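Local coordinates for protein beta-lactamase/D-alanine Carboxypeptidase (Yersinia pestis, PDB 3RJU) that probably cleaves or binds beta-lactams or D-alanine-ended peptides, as a putative penicillin-binding protein of the serine beta-lactamase/D-alanine carboxypeptidase family, at residues E234-S246 with M313-V325. Numbering follows the deposited sequence.
Sequences EDMQHWMQQFLAS and MAMVPEKNIGVFV
Asn320 OD1 accepts a hydrogen bond from Ala245 N (2.9 Å); the bond is bent (143°), and the donor stands about 60° out of the amide carbonyl plane, not on a lone pair. Beside it a water lies 2.8 Å from both Phe243 O and Pro317 O and bridges them, a second polar tie between the loop after helix 233-241 and the hairpin turn, where Asn320 and Ile321 face Val316 in a G1 bulge. The rest is mostly side-chain packing, partly against the strand backbone. Leu244 lays CD1 against Gly322 N (3.6 Å) and CD2 against the Asn320-Ile321 peptide. Selenomethionine Met240 reaches toward strand 321-325 with CG anti to its own N, and a bend at chi3 (68°) turns its methyl CE onto Gly322 O, 3.5 Å away. Met313 and Met315 run past it in the opposite sense. The SE of Met313 lies at the edge of the Trp239 six-membered ring, near its plane, a Met-aromatic contact, while Met315 SE packs on Phe243 CB (3.6 Å). Nearer the N-terminal end of the helix, Met236 CB sits over a face of Phe324, 4.2 Å from the ring centroid. Helix 233-241 thus covers one face of the central antiparallel sheet, beside helix 64-77; helix 336-349 packs on the other through Val316 and Val323.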
loop_
_atom_site.group_PDB
_atom_site.type_symbol
_atom_site.label_atom_id
_atom_site.label_comp_id
_atom_site.label_asym_id
_atom_site.label_seq_id
_atom_site.Cartn_x
_atom_site.Cartn_y
_atom_site.Cartn_z
ATOM N N GLU A 234 -1.066 7.169 13.753
ATOM C CA GLU A 234 -0.534 8.532 13.743
ATOM C C GLU A 234 0.567 8.697 12.677
ATOM O O GLU A 234 0.654 9.749 12.026
ATOM C CB GLU A 234 -0.057 8.969 15.150
ATOM C CG GLU A 234 1.218 8.294 15.602
ATOM C CD GLU A 234 1.523 8.510 17.072
ATOM O OE1 GLU A 234 0.809 9.309 17.732
ATOM O OE2 GLU A 234 2.489 7.887 17.567
ATOM N N ASP A 235 1.397 7.673 12.487
ATOM C CA ASP A 235 2.430 7.747 11.445
ATOM C C ASP A 235 1.766 7.837 10.078
ATOM O O ASP A 235 2.210 8.616 9.213
ATOM C CB ASP A 235 3.348 6.516 11.451
ATOM C CG ASP A 235 4.420 6.567 12.535
ATOM O OD1 ASP A 235 4.362 7.414 13.448
ATOM O OD2 ASP A 235 5.337 5.732 12.474
HETATM N N MSE A 236 0.728 7.028 9.867
HETATM C CA MSE A 236 0.035 7.011 8.584
HETATM C C MSE A 236 -0.699 8.312 8.315
HETATM O O MSE A 236 -0.813 8.728 7.150
HETATM C CB MSE A 236 -0.911 5.806 8.475
HETATM C CG MSE A 236 -0.184 4.468 8.496
HETATM SE SE MSE A 236 1.161 4.341 7.077
HETATM C CE MSE A 236 -0.038 4.709 5.603
ATOM N N GLN A 237 -1.195 8.964 9.371
ATOM C CA GLN A 237 -1.770 10.296 9.199
ATOM C C GLN A 237 -0.733 11.238 8.562
ATOM O O GLN A 237 -1.025 11.964 7.606
ATOM C CB GLN A 237 -2.236 10.893 10.533
ATOM C CG GLN A 237 -2.798 12.289 10.397
ATOM C CD GLN A 237 -2.860 13.029 11.731
ATOM O OE1 GLN A 237 -3.128 12.426 12.774
ATOM N NE2 GLN A 237 -2.609 14.341 11.702
ATOM N N HIS A 238 0.479 11.239 9.113
ATOM C CA HIS A 238 1.531 12.116 8.613
ATOM C C HIS A 238 1.896 11.801 7.162
ATOM O O HIS A 238 2.105 12.721 6.367
ATOM C CB HIS A 238 2.764 12.060 9.524
ATOM C CG HIS A 238 2.499 12.550 10.913
ATOM N ND1 HIS A 238 1.920 13.775 11.166
ATOM C CD2 HIS A 238 2.719 11.981 12.122
ATOM C CE1 HIS A 238 1.793 13.942 12.472
ATOM N NE2 HIS A 238 2.270 12.865 13.075
ATOM N N TRP A 239 1.942 10.515 6.815
ATOM C CA TRP A 239 2.257 10.109 5.449
ATOM C C TRP A 239 1.169 10.568 4.486
ATOM O O TRP A 239 1.445 11.158 3.430
ATOM C CB TRP A 239 2.438 8.588 5.350
ATOM C CG TRP A 239 3.007 8.175 4.038
ATOM C CD1 TRP A 239 4.315 8.206 3.686
ATOM C CD2 TRP A 239 2.291 7.688 2.895
ATOM N NE1 TRP A 239 4.469 7.776 2.385
ATOM C CE2 TRP A 239 3.244 7.441 1.879
ATOM C CE3 TRP A 239 0.944 7.421 2.634
ATOM C CZ2 TRP A 239 2.891 6.952 0.616
ATOM C CZ3 TRP A 239 0.591 6.944 1.380
ATOM C CH2 TRP A 239 1.566 6.708 0.389
HETATM N N MSE A 240 -0.078 10.313 4.856
HETATM C CA MSE A 240 -1.191 10.639 3.981
HETATM C C MSE A 240 -1.286 12.163 3.776
HETATM O O MSE A 240 -1.644 12.630 2.692
HETATM C CB MSE A 240 -2.489 10.088 4.579
HETATM C CG MSE A 240 -3.685 10.322 3.692
HETATM SE SE MSE A 240 -5.247 9.249 4.181
HETATM C CE MSE A 240 -5.665 10.105 5.878
ATOM N N GLN A 241 -0.959 12.929 4.812
ATOM C CA GLN A 241 -1.070 14.392 4.766
ATOM C C GLN A 241 -0.251 14.999 3.626
ATOM O O GLN A 241 -0.611 16.048 3.090
ATOM C CB GLN A 241 -0.632 15.009 6.110
ATOM C CG GLN A 241 -0.742 16.556 6.182
ATOM C CD GLN A 241 -2.168 17.035 6.111
ATOM O OE1 GLN A 241 -2.895 16.980 7.101
ATOM N NE2 GLN A 241 -2.597 17.471 4.926
ATOM N N GLN A 242 0.857 14.362 3.247
ATOM C CA GLN A 242 1.709 14.961 2.208
ATOM C C GLN A 242 1.048 15.009 0.829
ATOM O O GLN A 242 1.527 15.712 -0.061
ATOM C CB GLN A 242 3.132 14.365 2.117
ATOM C CG GLN A 242 3.412 13.075 2.857
ATOM C CD GLN A 242 4.357 12.138 2.098
ATOM O OE1 GLN A 242 5.482 12.499 1.715
ATOM N NE2 GLN A 242 3.901 10.940 1.875
ATOM N N PHE A 243 -0.058 14.288 0.654
ATOM C CA PHE A 243 -0.788 14.347 -0.622
ATOM C C PHE A 243 -1.870 15.422 -0.668
ATOM O O PHE A 243 -2.472 15.652 -1.712
ATOM C CB PHE A 243 -1.411 12.989 -0.974
ATOM C CG PHE A 243 -0.396 11.879 -1.107
ATOM C CD1 PHE A 243 0.201 11.607 -2.331
ATOM C CD2 PHE A 243 -0.024 11.125 -0.003
ATOM C CE1 PHE A 243 1.148 10.603 -2.454
ATOM C CE2 PHE A 243 0.924 10.116 -0.121
ATOM C CZ PHE A 243 1.488 9.838 -1.349
ATOM N N LEU A 244 -2.097 16.088 0.459
ATOM C CA LEU A 244 -3.279 16.933 0.635
ATOM C C LEU A 244 -2.858 18.317 1.063
ATOM O O LEU A 244 -2.020 18.459 1.944
ATOM C CB LEU A 244 -4.177 16.333 1.731
ATOM C CG LEU A 244 -4.581 14.883 1.493
ATOM C CD1 LEU A 244 -5.373 14.328 2.683
ATOM C CD2 LEU A 244 -5.394 14.790 0.212
ATOM N N ALA A 245 -3.456 19.347 0.474
ATOM C CA ALA A 245 -3.162 20.712 0.899
ATOM C C ALA A 245 -3.923 21.072 2.184
ATOM O O ALA A 245 -5.041 20.604 2.429
ATOM C CB ALA A 245 -3.504 21.702 -0.206
ATOM N N SER A 246 -3.323 21.952 2.975
ATOM C CA SER A 246 -3.981 22.540 4.134
ATOM C C SER A 246 -3.509 23.978 4.257
ATOM O O SER A 246 -2.771 24.468 3.409
ATOM C CB SER A 246 -3.618 21.778 5.411
ATOM O OG SER A 246 -2.249 21.969 5.746
HETATM N N MSE A 313 -6.907 2.981 1.917
HETATM C CA MSE A 313 -6.725 4.419 1.868
HETATM C C MSE A 313 -7.462 4.927 0.639
HETATM O O MSE A 313 -7.305 4.362 -0.448
HETATM C CB MSE A 313 -5.239 4.789 1.760
HETATM C CG MSE A 313 -5.014 6.297 1.753
HETATM SE SE MSE A 313 -3.144 6.792 1.789
HETATM C CE MSE A 313 -2.653 5.990 3.490
ATOM N N ALA A 314 -8.287 5.956 0.815
ATOM C CA ALA A 314 -9.054 6.510 -0.294
ATOM C C ALA A 314 -8.927 8.012 -0.216
ATOM O O ALA A 314 -9.098 8.599 0.858
ATOM C CB ALA A 314 -10.532 6.098 -0.186
HETATM N N MSE A 315 -8.659 8.669 -1.333
HETATM C CA MSE A 315 -8.576 10.109 -1.246
HETATM C C MSE A 315 -9.018 10.794 -2.512
HETATM O O MSE A 315 -9.037 10.199 -3.598
HETATM C CB MSE A 315 -7.167 10.555 -0.877
HETATM C CG MSE A 315 -6.129 10.238 -1.925
HETATM SE SE MSE A 315 -4.440 11.159 -1.602
HETATM C CE MSE A 315 -3.843 10.217 0.002
ATOM N N VAL A 316 -9.365 12.063 -2.345
ATOM C CA VAL A 316 -9.781 12.913 -3.438
ATOM C C VAL A 316 -8.843 14.113 -3.345
ATOM O O VAL A 316 -9.137 15.094 -2.666
ATOM C CB VAL A 316 -11.268 13.343 -3.297
ATOM C CG1 VAL A 316 -11.690 14.216 -4.481
ATOM C CG2 VAL A 316 -12.157 12.118 -3.201
ATOM N N PRO A 317 -7.666 14.000 -3.969
ATOM C CA PRO A 317 -6.611 14.978 -3.705
ATOM C C PRO A 317 -7.008 16.412 -4.043
ATOM O O PRO A 317 -6.596 17.334 -3.358
ATOM C CB PRO A 317 -5.453 14.505 -4.602
ATOM C CG PRO A 317 -5.708 13.053 -4.797
ATOM C CD PRO A 317 -7.195 12.888 -4.822
ATOM N N GLU A 318 -7.815 16.579 -5.080
ATOM C CA GLU A 318 -8.203 17.912 -5.510
ATOM C C GLU A 318 -9.031 18.620 -4.441
ATOM O O GLU A 318 -9.070 19.852 -4.402
ATOM C CB GLU A 318 -8.956 17.853 -6.844
ATOM C CG GLU A 318 -10.204 17.003 -6.808
ATOM C CD GLU A 318 -10.006 15.577 -7.321
ATOM O OE1 GLU A 318 -9.005 14.886 -6.969
ATOM O OE2 GLU A 318 -10.888 15.152 -8.087
ATOM N N LYS A 319 -9.674 17.835 -3.574
ATOM C CA LYS A 319 -10.514 18.380 -2.500
ATOM C C LYS A 319 -9.826 18.267 -1.139
ATOM O O LYS A 319 -10.450 18.553 -0.109
ATOM C CB LYS A 319 -11.873 17.667 -2.412
ATOM C CG LYS A 319 -12.742 17.716 -3.648
ATOM C CD LYS A 319 -13.183 19.095 -4.008
ATOM C CE LYS A 319 -14.056 19.045 -5.259
ATOM N NZ LYS A 319 -15.229 18.170 -4.996
ATOM N N ASN A 320 -8.555 17.852 -1.129
ATOM C CA ASN A 320 -7.778 17.772 0.112
ATOM C C ASN A 320 -8.412 16.855 1.140
ATOM O O ASN A 320 -8.392 17.163 2.343
ATOM C CB ASN A 320 -7.595 19.161 0.718
ATOM C CG ASN A 320 -6.915 20.102 -0.238
ATOM O OD1 ASN A 320 -5.966 19.720 -0.940
ATOM N ND2 ASN A 320 -7.412 21.323 -0.302
ATOM N N ILE A 321 -8.975 15.747 0.665
ATOM C CA ILE A 321 -9.663 14.804 1.529
ATOM C C ILE A 321 -9.008 13.447 1.397
ATOM O O ILE A 321 -8.777 12.965 0.281
ATOM C CB ILE A 321 -11.156 14.718 1.160
ATOM C CG1 ILE A 321 -11.861 15.998 1.625
ATOM C CG2 ILE A 321 -11.825 13.437 1.767
ATOM C CD1 ILE A 321 -13.243 16.218 1.002
ATOM N N GLY A 322 -8.689 12.835 2.533
ATOM C CA GLY A 322 -8.145 11.492 2.537
ATOM C C GLY A 322 -8.638 10.729 3.748
ATOM O O GLY A 322 -8.761 11.306 4.829
ATOM N N VAL A 323 -8.902 9.436 3.569
ATOM C CA VAL A 323 -9.300 8.565 4.656
ATOM C C VAL A 323 -8.431 7.325 4.654
ATOM O O VAL A 323 -8.236 6.694 3.620
ATOM C CB VAL A 323 -10.763 8.150 4.527
ATOM C CG1 VAL A 323 -11.113 7.205 5.656
ATOM C CG2 VAL A 323 -11.652 9.406 4.573
ATOM N N PHE A 324 -7.885 6.998 5.817
ATOM C CA PHE A 324 -7.157 5.754 6.011
ATOM C C PHE A 324 -7.863 4.952 7.100
ATOM O O PHE A 324 -8.215 5.497 8.160
ATOM C CB PHE A 324 -5.729 6.035 6.483
ATOM C CG PHE A 324 -4.976 4.798 6.897
ATOM C CD1 PHE A 324 -4.583 3.857 5.940
ATOM C CD2 PHE A 324 -4.648 4.570 8.227
ATOM C CE1 PHE A 324 -3.889 2.709 6.304
ATOM C CE2 PHE A 324 -3.958 3.423 8.597
ATOM C CZ PHE A 324 -3.570 2.494 7.629
ATOM N N VAL A 325 -8.041 3.656 6.868
ATOM C CA VAL A 325 -8.659 2.821 7.878
ATOM C C VAL A 325 -7.873 1.533 8.030
ATOM O O VAL A 325 -7.313 1.008 7.067
ATOM C CB VAL A 325 -10.161 2.504 7.548
ATOM C CG1 VAL A 325 -10.268 1.729 6.245
ATOM C CG2 VAL A 325 -10.808 1.744 8.689
HETATM O O HOH W 1 -3.922 17.826 -2.787
#